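Local coordinates for hypothetical protein (Giardia lamblia, PDB 3I3F) that is of unknown function but belongs to the YjgF-like endoribonuclease L-PSP family and binds pentanoic acid, at residues 18-23 / 70-75; 57-62 / 100-104; 85-91 / 117-123. All coordinates share one frame; numbering follows the deposited sequence.

Interaction 1: 18-23 / 70-75; sequences LVCPDV and KCLEYA
With chi1 at -171°, Tyr74 holds its ring anti to the backbone N and swings it under the loop 18-23, while Cys20, with SG also anti to N (chi1 177°), has CB and SG against the same ring. A CH-pi interaction forms: Cys20 CA stands over the centre of the face, 3.7 Å from the centroid of the Tyr74 ring. The Cys20 sulfur adds an oblique sulfur-aromatic contact, 4.5 Å from that centroid. Pro21 crosses the tyrosine at about a right angle, its CD 3.5 Å from Tyr74 CE1, and Leu18 CB comes to the ring edge. In the ring plane, a water takes the N-H of Val19 and is hydrogen-bonded to Tyr74 OH.

One helical turn earlier, the extended chain of Lys70 reaches one of the two conformers of Asp22 in a salt bridge, NZ to OD2 2.9 Å, meeting the oxygen from above the carboxylate plane. Asp66 is a second acidic partner of this ammonium, which probably favours its charged form. Beneath, Val23 CG2 rests 3.6 Å from Lys70 CB, and Val23 CG1 lies 3.8 Å from Cys71 SG. Asp22 N also makes a weak bond to Cys20 SG, within a type I beta turn from Cys20 to Val23, closed by Val23 N to Cys20 O. The arrangement is thus a beta-turn loop following edge strand 16-18, laid across the C-terminal end of helix 56-74.

Interaction 2: 57-62 / 100-104; sequences LEEQTR and RFNEL
Leu104 meets Glu58, Thr61 and Arg62 where two helices of the alpha+beta, YjgF-like fold, 56-74 and 95-108, pack side by side; the short segments approach to 9.7 Å between axes and cross at -35°. From Leu104 CB, which faces Thr61 CG2 at 4.0 Å, the chain divides at CG. Branch CD1 presses against Glu58, 3.6 Å from its CA and close to its CG. Branch CD2 turns to the charged groups, lying over one face of the Arg62 guanidinium in one of that arginine's two conformers, 3.3 Å from Arg62 NH2, and over the centre of one face of the Arg100 guanidinium.

Above this leucine runs a salt-bridge network. Arg100, bent at chi2 (50°), grips Glu58 side-on with two nitrogens: NE to OE1 and NH2 to OE2, the latter 2.9 Å. Both donors come from above the carboxylate plane, and the two flat groups stand 74° apart. Arg100 NH1 also bonds Glu103 OE1, while Arg62, in the same conformer, reaches Glu58 OE2 weakly. Glu58 is thus shared between two arginines, which probably stabilises its negative charge.

On the buried side, Leu57 CD1 touches the backbone and CB of Phe101, whose ring packs on strands 82-90 and 131-139. Thr61 OG1 donates to Leu57 O, opposite in face to the helical Thr61 N, and the same hydroxyl oxygen sits in the plane of the Phe101 ring, at its edge, 3.5 Å from CD1.

Interaction 3: 85-91 / 117-123; sequences LNIFLST and CRCCVRA. With LEA (pentanoic acid), chain D.
Strands 85-90 and 117-123 run parallel, at 34° between short axes, and are joined by six backbone hydrogen bonds from Leu85 N to Cys117 O at one end to Thr91 N to Ala123 O at the other. They are the two strands of a beta-alpha-beta unit whose crossover is helix 95-108. On the face turned to that helix, Ile87 CD1 lies over one face of the Arg118 guanidinium, 3.4 Å from Arg118 CD, while Leu85 CD1 runs alongside Arg118 CG. Next along, Cys120 SG touches Ile87 CG2 and Leu89 CD1, each at 3.7 Å. Beyond it, Arg122, bent at chi2 in one of its two conformers, brings its CD against Leu89 CB; its NH1 forms a salt bridge with Glu98.

The other face carries Asn86, Phe88, Cys119 and Val121. Phe88 and Val121 point the same way, with Phe88 CE1 3.6 Å from Val121 CG2, and the ring also touches Ala123 CB. Asn86 ND2 approaches Cys119 SG to 3.3 Å; its amide pairs with Asn135 of its own chain and of the second subunit. Backbone bonds from Arg118 and Arg122 to that subunit show that this edge strand meets a neighbour.

Arg118, Cys119 and Cys120 line one of the two pentanoic acid pockets. The Arg118 chain bends at chi3 (103°), and its guanidinium then takes the carboxylate side-on. Asn102 and the cation-pi partner Tyr105 also hold this arginine. Arg118 NE donates to ligand O1 at 2.8 Å, N-H...O angle 168°, and Arg118 NH2 to O2 at 2.8 Å.

Overall arrangement
Interactions 1 and 2 share helix 56-74, using opposite ends, and their centres lie 21 Å apart. Interactions 2 and 3 are neighbours, with centres 13 Å apart: Phe101 of helix 95-108 packs on Ile87 and Leu89, and Asn102 probably hydrogen-bonds Arg118. Along the chain, interaction 1 closes before interaction 3 opens, whereas interaction 2 crosses both. Interactions 1 and 3 stand on opposite sides of the chain's centre, 23 Å between centres, near the outermost strands of the mixed sheet within this chain, 16-18 and 117-123. Interaction 1 joins loop to helix, interaction 2 two helices and interaction 3 two strands; Phe101 links helix to sheet, and helix 95-108 backs the arginine that receives the bound carboxylate.

Interaction 1: 18-23 / 70-75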
loop_
_atom_site.group_PDB
_atom_site.type_symbol
_atom_site.label_atom_id
_atom_site.label_comp_id
_atom_site.label_asym_id
_atom_site.label_seq_id
_atom_site.Cartn_x
_atom_site.Cartn_y
_atom_site.Cartn_z
ATOM N N LEU A 18 -4.680 5.121 18.324
ATOM C CA LEU A 18 -5.669 6.106 18.745
ATOM C C LEU A 18 -7.013 5.818 18.095
ATOM O O LEU A 18 -7.079 5.211 17.022
ATOM C CB LEU A 18 -5.217 7.515 18.344
ATOM C CG LEU A 18 -4.098 8.200 19.135
ATOM C CD1 LEU A 18 -2.821 7.384 19.150
ATOM C CD2 LEU A 18 -3.830 9.583 18.558
ATOM N N VAL A 19 -8.080 6.261 18.753
ATOM C CA VAL A 19 -9.419 6.232 18.179
ATOM C C VAL A 19 -10.062 7.600 18.367
ATOM O O VAL A 19 -10.298 8.032 19.497
ATOM C CB VAL A 19 -10.310 5.154 18.830
ATOM C CG1 VAL A 19 -11.695 5.146 18.185
ATOM C CG2 VAL A 19 -9.662 3.785 18.714
ATOM N N CYS A 20 -10.317 8.287 17.259
ATOM C CA CYS A 20 -11.060 9.534 17.288
ATOM C C CYS A 20 -12.525 9.208 17.567
ATOM O O CYS A 20 -13.151 8.481 16.793
ATOM C CB CYS A 20 -10.932 10.263 15.954
ATOM S SG CYS A 20 -11.899 11.776 15.859
ATOM N N PRO A 21 -13.081 9.737 18.672
ATOM C CA PRO A 21 -14.459 9.387 19.024
ATOM C C PRO A 21 -15.536 9.886 18.048
ATOM O O PRO A 21 -16.671 9.423 18.133
ATOM C CB PRO A 21 -14.646 10.024 20.408
ATOM C CG PRO A 21 -13.632 11.085 20.494
ATOM C CD PRO A 21 -12.471 10.647 19.659
ATOM N N ASP A 22 -15.180 10.800 17.141
ATOM C CA ASP A 22 -16.136 11.344 16.170
ATOM C C ASP A 22 -16.053 10.631 14.817
ATOM O O ASP A 22 -16.709 11.037 13.854
ATOM C CB ASP A 22 -15.912 12.849 15.984
ATOM C CG ASP A 22 -17.083 13.534 15.293
ATOM O OD1 ASP A 22 -18.222 13.034 15.406
ATOM O OD2 ASP A 22 -16.863 14.571 14.632
ATOM N N VAL A 23 -15.255 9.566 14.740
ATOM C CA VAL A 23 -15.122 8.790 13.508
ATOM C C VAL A 23 -15.390 7.313 13.792
ATOM O O VAL A 23 -14.927 6.770 14.799
ATOM C CB VAL A 23 -13.723 8.965 12.873
ATOM C CG1 VAL A 23 -13.592 8.126 11.603
ATOM C CG2 VAL A 23 -13.457 10.437 12.573
ATOM N N LYS A 70 -10.642 14.336 10.272
ATOM C CA LYS A 70 -10.858 14.273 11.717
ATOM C C LYS A 70 -9.830 13.383 12.413
ATOM O O LYS A 70 -9.300 13.750 13.460
ATOM C CB LYS A 70 -12.275 13.792 12.034
ATOM C CG LYS A 70 -13.354 14.814 11.720
ATOM C CD LYS A 70 -14.727 14.292 12.089
ATOM C CE LYS A 70 -15.821 15.263 11.681
ATOM N NZ LYS A 70 -17.168 14.626 11.710
ATOM N N CYS A 71 -9.544 12.221 11.831
ATOM C CA CYS A 71 -8.538 11.320 12.396
ATOM C C CYS A 71 -7.164 11.981 12.453
ATOM O O CYS A 71 -6.487 11.923 13.481
ATOM C CB CYS A 71 -8.448 10.022 11.592
ATOM S SG CYS A 71 -9.828 8.896 11.848
ATOM N N LEU A 72 -6.752 12.608 11.353
ATOM C CA LEU A 72 -5.438 13.243 11.290
ATOM C C LEU A 72 -5.312 14.404 12.276
ATOM O O LEU A 72 -4.293 14.530 12.951
ATOM C CB LEU A 72 -5.120 13.712 9.865
ATOM C CG LEU A 72 -4.873 12.585 8.857
ATOM C CD1 LEU A 72 -4.677 13.143 7.457
ATOM C CD2 LEU A 72 -3.671 11.748 9.267
ATOM N N GLU A 73 -6.342 15.238 12.375
ATOM C CA GLU A 73 -6.309 16.366 13.312
ATOM C C GLU A 73 -6.280 15.883 14.765
ATOM O O GLU A 73 -5.577 16.451 15.601
ATOM C CB GLU A 73 -7.474 17.325 13.048
ATOM C CG GLU A 73 -7.281 18.111 11.749
ATOM C CD GLU A 73 -8.430 19.042 11.407
ATOM O OE1 GLU A 73 -9.376 19.167 12.213
ATOM O OE2 GLU A 73 -8.382 19.654 10.318
ATOM N N TYR A 74 -7.017 14.812 15.043
ATOM C CA TYR A 74 -7.010 14.160 16.352
ATOM C C TYR A 74 -5.607 13.653 16.714
ATOM O O TYR A 74 -5.211 13.678 17.883
ATOM C CB TYR A 74 -8.015 13.003 16.333
ATOM C CG TYR A 74 -8.295 12.336 17.661
ATOM C CD1 TYR A 74 -9.084 12.958 18.625
ATOM C CD2 TYR A 74 -7.803 11.063 17.938
ATOM C CE1 TYR A 74 -9.361 12.335 19.835
ATOM C CE2 TYR A 74 -8.071 10.435 19.144
ATOM C CZ TYR A 74 -8.849 11.076 20.090
ATOM O OH TYR A 74 -9.115 10.451 21.286
ATOM N N ALA A 75 -4.857 13.222 15.700
ATOM C CA ALA A 75 -3.498 12.696 15.874
ATOM C C ALA A 75 -2.400 13.758 15.699
ATOM O O ALA A 75 -1.249 13.412 15.431
ATOM C CB ALA A 75 -3.270 11.541 14.898
HETATM O O HOH W 1 -7.811 7.656 21.291
HETATM O O HOH W 2 -16.884 11.528 11.096
#

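Interaction 2: 57-62 / 100-104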
loop_
_atom_site.group_PDB
_atom_site.type_symbol
_atom_site.label_atom_id
_atom_site.label_comp_id
_atom_site.label_asym_id
_atom_site.label_seq_id
_atom_site.Cartn_x
_atom_site.Cartn_y
_atom_site.Cartn_z
ATOM N N LEU A 57 -21.695 7.684 -4.716
ATOM C CA LEU A 57 -20.258 7.933 -4.768
ATOM C C LEU A 57 -19.881 9.261 -4.117
ATOM O O LEU A 57 -18.936 9.326 -3.337
ATOM C CB LEU A 57 -19.777 7.901 -6.227
ATOM C CG LEU A 57 -18.291 8.125 -6.541
ATOM C CD1 LEU A 57 -17.939 9.614 -6.549
ATOM C CD2 LEU A 57 -17.386 7.351 -5.587
ATOM N N GLU A 58 -20.628 10.315 -4.431
ATOM C CA GLU A 58 -20.295 11.651 -3.944
ATOM C C GLU A 58 -20.329 11.748 -2.416
ATOM O O GLU A 58 -19.365 12.202 -1.801
ATOM C CB GLU A 58 -21.215 12.702 -4.572
ATOM C CG GLU A 58 -20.988 14.109 -4.041
ATOM C CD GLU A 58 -21.473 15.199 -4.980
ATOM O OE1 GLU A 58 -21.996 14.891 -6.073
ATOM O OE2 GLU A 58 -21.320 16.384 -4.618
ATOM N N GLU A 59 -21.431 11.316 -1.809
ATOM C CA GLU A 59 -21.576 11.407 -0.356
ATOM C C GLU A 59 -20.627 10.462 0.386
ATOM O O GLU A 59 -20.120 10.811 1.452
ATOM C CB GLU A 59 -23.030 11.171 0.064
ATOM C CG GLU A 59 -24.004 12.229 -0.467
ATOM C CD GLU A 59 -23.654 13.645 -0.028
ATOM O OE1 GLU A 59 -23.216 13.829 1.127
ATOM O OE2 GLU A 59 -23.821 14.579 -0.843
ATOM N N GLN A 60 -20.374 9.280 -0.172
ATOM C CA GLN A 60 -19.365 8.387 0.407
ATOM C C GLN A 60 -17.973 9.010 0.341
ATOM O O GLN A 60 -17.196 8.892 1.287
ATOM C CB GLN A 60 -19.359 7.018 -0.279
ATOM C CG GLN A 60 -20.529 6.134 0.122
ATOM C CD GLN A 60 -20.404 4.705 -0.381
ATOM O OE1 GLN A 60 -19.301 4.205 -0.614
ATOM N NE2 GLN A 60 -21.540 4.036 -0.539
ATOM N N THR A 61 -17.668 9.682 -0.768
ATOM C CA THR A 61 -16.372 10.335 -0.938
ATOM C C THR A 61 -16.185 11.470 0.068
ATOM O O THR A 61 -15.142 11.556 0.715
ATOM C CB THR A 61 -16.194 10.867 -2.374
ATOM O OG1 THR A 61 -16.236 9.767 -3.292
ATOM C CG2 THR A 61 -14.865 11.598 -2.526
ATOM N N ARG A 62 -17.195 12.324 0.214
ATOM C CA ARG A 62 -17.121 13.437 1.160
ATOM C C ARG A 62 -16.964 12.933 2.596
ATOM O O ARG A 62 -16.168 13.467 3.365
ATOM C CB ARG A 62 -18.359 14.332 1.044
ATOM C CG ARG A 62 -18.435 15.117 -0.258
ATOM C CD ARG A 62 -19.680 15.991 -0.315
ATOM N NE ARG A 62 -19.777 16.737 -1.567
ATOM C CZ ARG A 62 -19.143 17.882 -1.808
ATOM N NH1 ARG A 62 -18.359 18.414 -0.880
ATOM N NH2 ARG A 62 -19.292 18.496 -2.975
ATOM N N ARG A 100 -16.287 11.937 -11.099
ATOM C CA ARG A 100 -16.834 12.729 -10.000
ATOM C C ARG A 100 -15.965 12.598 -8.750
ATOM O O ARG A 100 -15.740 13.579 -8.039
ATOM C CB ARG A 100 -18.289 12.338 -9.692
ATOM C CG ARG A 100 -18.964 13.194 -8.610
ATOM C CD ARG A 100 -18.789 14.680 -8.881
ATOM N NE ARG A 100 -19.510 15.534 -7.940
ATOM C CZ ARG A 100 -19.252 16.828 -7.754
ATOM N NH1 ARG A 100 -18.283 17.434 -8.435
ATOM N NH2 ARG A 100 -19.964 17.528 -6.877
ATOM N N PHE A 101 -15.460 11.394 -8.493
ATOM C CA PHE A 101 -14.540 11.202 -7.378
ATOM C C PHE A 101 -13.348 12.150 -7.477
ATOM O O PHE A 101 -12.982 12.791 -6.493
ATOM C CB PHE A 101 -14.036 9.761 -7.287
ATOM C CG PHE A 101 -12.913 9.598 -6.307
ATOM C CD1 PHE A 101 -13.177 9.429 -4.958
ATOM C CD2 PHE A 101 -11.591 9.675 -6.725
ATOM C CE1 PHE A 101 -12.140 9.310 -4.044
ATOM C CE2 PHE A 101 -10.554 9.561 -5.816
ATOM C CZ PHE A 101 -10.827 9.377 -4.478
ATOM N N ASN A 102 -12.741 12.230 -8.657
ATOM C CA ASN A 102 -11.568 13.088 -8.840
ATOM C C ASN A 102 -11.888 14.579 -8.727
ATOM O O ASN A 102 -11.079 15.349 -8.213
ATOM C CB ASN A 102 -10.858 12.773 -10.159
ATOM C CG ASN A 102 -10.116 11.452 -10.111
ATOM O OD1 ASN A 102 -9.446 11.142 -9.123
ATOM N ND2 ASN A 102 -10.232 10.666 -11.174
ATOM N N GLU A 103 -13.073 14.977 -9.181
ATOM C CA GLU A 103 -13.529 16.354 -8.995
ATOM C C GLU A 103 -13.614 16.686 -7.506
ATOM O O GLU A 103 -13.138 17.734 -7.070
ATOM C CB GLU A 103 -14.894 16.571 -9.651
ATOM C CG GLU A 103 -14.867 16.455 -11.169
ATOM C CD GLU A 103 -16.245 16.487 -11.810
ATOM O OE1 GLU A 103 -17.264 16.417 -11.089
ATOM O OE2 GLU A 103 -16.306 16.572 -13.054
ATOM N N LEU A 104 -14.214 15.781 -6.733
ATOM C CA LEU A 104 -14.333 15.954 -5.283
ATOM C C LEU A 104 -12.968 15.896 -4.597
ATOM O O LEU A 104 -12.705 16.648 -3.659
ATOM C CB LEU A 104 -15.259 14.888 -4.692
ATOM C CG LEU A 104 -16.719 14.982 -5.136
ATOM C CD1 LEU A 104 -17.448 13.680 -4.853
ATOM C CD2 LEU A 104 -17.408 16.155 -4.453
#

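Interaction 3: 85-91 / 117-123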
loop_
_atom_site.group_PDB
_atom_site.type_symbol
_atom_site.label_atom_id
_atom_site.label_comp_id
_atom_site.label_asym_id
_atom_site.label_seq_id
_atom_site.Cartn_x
_atom_site.Cartn_y
_atom_site.Cartn_z
ATOM N N LEU A 85 -1.238 8.519 -0.081
ATOM C CA LEU A 85 -2.460 7.746 0.137
ATOM C C LEU A 85 -2.755 6.895 -1.094
ATOM O O LEU A 85 -2.208 7.140 -2.170
ATOM C CB LEU A 85 -3.646 8.658 0.480
ATOM C CG LEU A 85 -4.110 9.707 -0.536
ATOM C CD1 LEU A 85 -4.913 9.073 -1.660
ATOM C CD2 LEU A 85 -4.941 10.773 0.163
ATOM N N ASN A 86 -3.589 5.875 -0.920
ATOM C CA ASN A 86 -4.030 5.017 -2.017
ATOM C C ASN A 86 -5.546 5.063 -2.098
ATOM O O ASN A 86 -6.222 5.139 -1.071
ATOM C CB ASN A 86 -3.643 3.553 -1.788
ATOM C CG ASN A 86 -2.141 3.310 -1.709
ATOM O OD1 ASN A 86 -1.726 2.196 -1.387
ATOM N ND2 ASN A 86 -1.329 4.319 -2.003
ATOM N N ILE A 87 -6.077 4.980 -3.312
ATOM C CA ILE A 87 -7.517 4.944 -3.521
ATOM C C ILE A 87 -7.911 3.628 -4.180
ATOM O O ILE A 87 -7.314 3.226 -5.180
ATOM C CB ILE A 87 -7.980 6.103 -4.418
ATOM C CG1 ILE A 87 -7.635 7.450 -3.775
ATOM C CG2 ILE A 87 -9.483 6.017 -4.676
ATOM C CD1 ILE A 87 -7.401 8.539 -4.773
ATOM N N PHE A 88 -8.903 2.960 -3.600
ATOM C CA PHE A 88 -9.575 1.844 -4.249
ATOM C C PHE A 88 -10.982 2.302 -4.601
ATOM O O PHE A 88 -11.763 2.651 -3.717
ATOM C CB PHE A 88 -9.647 0.620 -3.330
ATOM C CG PHE A 88 -8.338 -0.106 -3.164
ATOM C CD1 PHE A 88 -7.697 -0.672 -4.259
ATOM C CD2 PHE A 88 -7.762 -0.251 -1.908
ATOM C CE1 PHE A 88 -6.491 -1.351 -4.110
ATOM C CE2 PHE A 88 -6.559 -0.931 -1.751
ATOM C CZ PHE A 88 -5.924 -1.480 -2.854
ATOM N N LEU A 89 -11.291 2.331 -5.894
ATOM C CA LEU A 89 -12.648 2.595 -6.355
ATOM C C LEU A 89 -13.304 1.261 -6.678
ATOM O O LEU A 89 -12.640 0.335 -7.136
ATOM C CB LEU A 89 -12.638 3.490 -7.595
ATOM C CG LEU A 89 -12.104 4.911 -7.397
ATOM C CD1 LEU A 89 -12.081 5.658 -8.723
ATOM C CD2 LEU A 89 -12.929 5.672 -6.367
ATOM N N SER A 90 -14.603 1.153 -6.430
ATOM C CA SER A 90 -15.311 -0.086 -6.723
ATOM C C SER A 90 -15.235 -0.403 -8.212
ATOM O O SER A 90 -15.324 0.492 -9.054
ATOM C CB SER A 90 -16.776 0.010 -6.296
ATOM O OG SER A 90 -17.483 -1.162 -6.669
ATOM N N THR A 91 -15.074 -1.684 -8.532
ATOM C CA THR A 91 -15.130 -2.138 -9.920
ATOM C C THR A 91 -16.483 -1.804 -10.562
ATOM O O THR A 91 -16.583 -1.700 -11.784
ATOM C CB THR A 91 -14.871 -3.654 -10.026
ATOM O OG1 THR A 91 -15.693 -4.349 -9.082
ATOM C CG2 THR A 91 -13.411 -3.967 -9.745
ATOM N N CYS A 117 1.240 12.234 -2.682
ATOM C CA CYS A 117 1.451 11.064 -3.519
ATOM C C CYS A 117 0.174 10.236 -3.534
ATOM O O CYS A 117 -0.484 10.068 -2.504
ATOM C CB CYS A 117 2.621 10.230 -3.003
ATOM S SG CYS A 117 4.208 11.091 -3.067
ATOM N N ARG A 118 -0.185 9.743 -4.714
ATOM C CA ARG A 118 -1.450 9.054 -4.901
ATOM C C ARG A 118 -1.323 7.933 -5.916
ATOM O O ARG A 118 -0.521 8.007 -6.846
ATOM C CB ARG A 118 -2.508 10.048 -5.385
ATOM C CG ARG A 118 -3.934 9.584 -5.197
ATOM C CD ARG A 118 -4.926 10.522 -5.875
ATOM N NE ARG A 118 -5.442 9.974 -7.129
ATOM C CZ ARG A 118 -6.590 10.333 -7.704
ATOM N NH1 ARG A 118 -7.376 11.253 -7.152
ATOM N NH2 ARG A 118 -6.966 9.760 -8.840
ATOM N N CYS A 119 -2.108 6.883 -5.709
ATOM C CA CYS A 119 -2.428 5.940 -6.769
ATOM C C CYS A 119 -3.909 5.619 -6.658
ATOM O O CYS A 119 -4.533 5.867 -5.623
ATOM C CB CYS A 119 -1.569 4.675 -6.681
ATOM S SG CYS A 119 -1.840 3.656 -5.220
ATOM N N CYS A 120 -4.474 5.095 -7.738
ATOM C CA CYS A 120 -5.900 4.813 -7.795
ATOM C C CYS A 120 -6.155 3.658 -8.749
ATOM O O CYS A 120 -5.808 3.732 -9.930
ATOM C CB CYS A 120 -6.669 6.054 -8.254
ATOM S SG CYS A 120 -8.468 5.872 -8.212
ATOM N N VAL A 121 -6.740 2.585 -8.229
ATOM C CA VAL A 121 -7.109 1.433 -9.046
ATOM C C VAL A 121 -8.487 0.938 -8.640
ATOM O O VAL A 121 -8.993 1.292 -7.572
ATOM C CB VAL A 121 -6.099 0.274 -8.896
ATOM C CG1 VAL A 121 -4.700 0.725 -9.300
ATOM C CG2 VAL A 121 -6.104 -0.267 -7.471
ATOM N N ARG A 122 -9.086 0.124 -9.503
ATOM C CA ARG A 122 -10.383 -0.492 -9.229
ATOM C C ARG A 122 -10.185 -1.810 -8.493
ATOM O O ARG A 122 -9.244 -2.550 -8.782
ATOM C CB ARG A 122 -11.148 -0.764 -10.526
ATOM C CG ARG A 122 -11.390 0.445 -11.406
ATOM C CD ARG A 122 -12.149 1.532 -10.676
ATOM N NE ARG A 122 -12.722 2.505 -11.601
ATOM C CZ ARG A 122 -13.931 2.397 -12.142
ATOM N NH1 ARG A 122 -14.374 3.328 -12.976
ATOM N NH2 ARG A 122 -14.700 1.359 -11.846
ATOM N N ALA A 123 -11.072 -2.100 -7.545
ATOM C CA ALA A 123 -11.022 -3.351 -6.793
ATOM C C ALA A 123 -12.411 -3.720 -6.293
ATOM O O ALA A 123 -13.300 -2.871 -6.218
ATOM C CB ALA A 123 -10.055 -3.230 -5.624
HETATM C C2 LEA D . -3.967 8.226 -9.919
HETATM O O2 LEA D . -5.106 8.367 -10.415
HETATM C C3 LEA D . -2.772 7.995 -10.820
HETATM C C4 LEA D . -3.182 7.710 -12.265
HETATM C C5 LEA D . -2.009 7.872 -13.229
HETATM C C6 LEA D . -0.749 7.209 -12.712
HETATM O O1 LEA D . -3.772 8.275 -8.685
#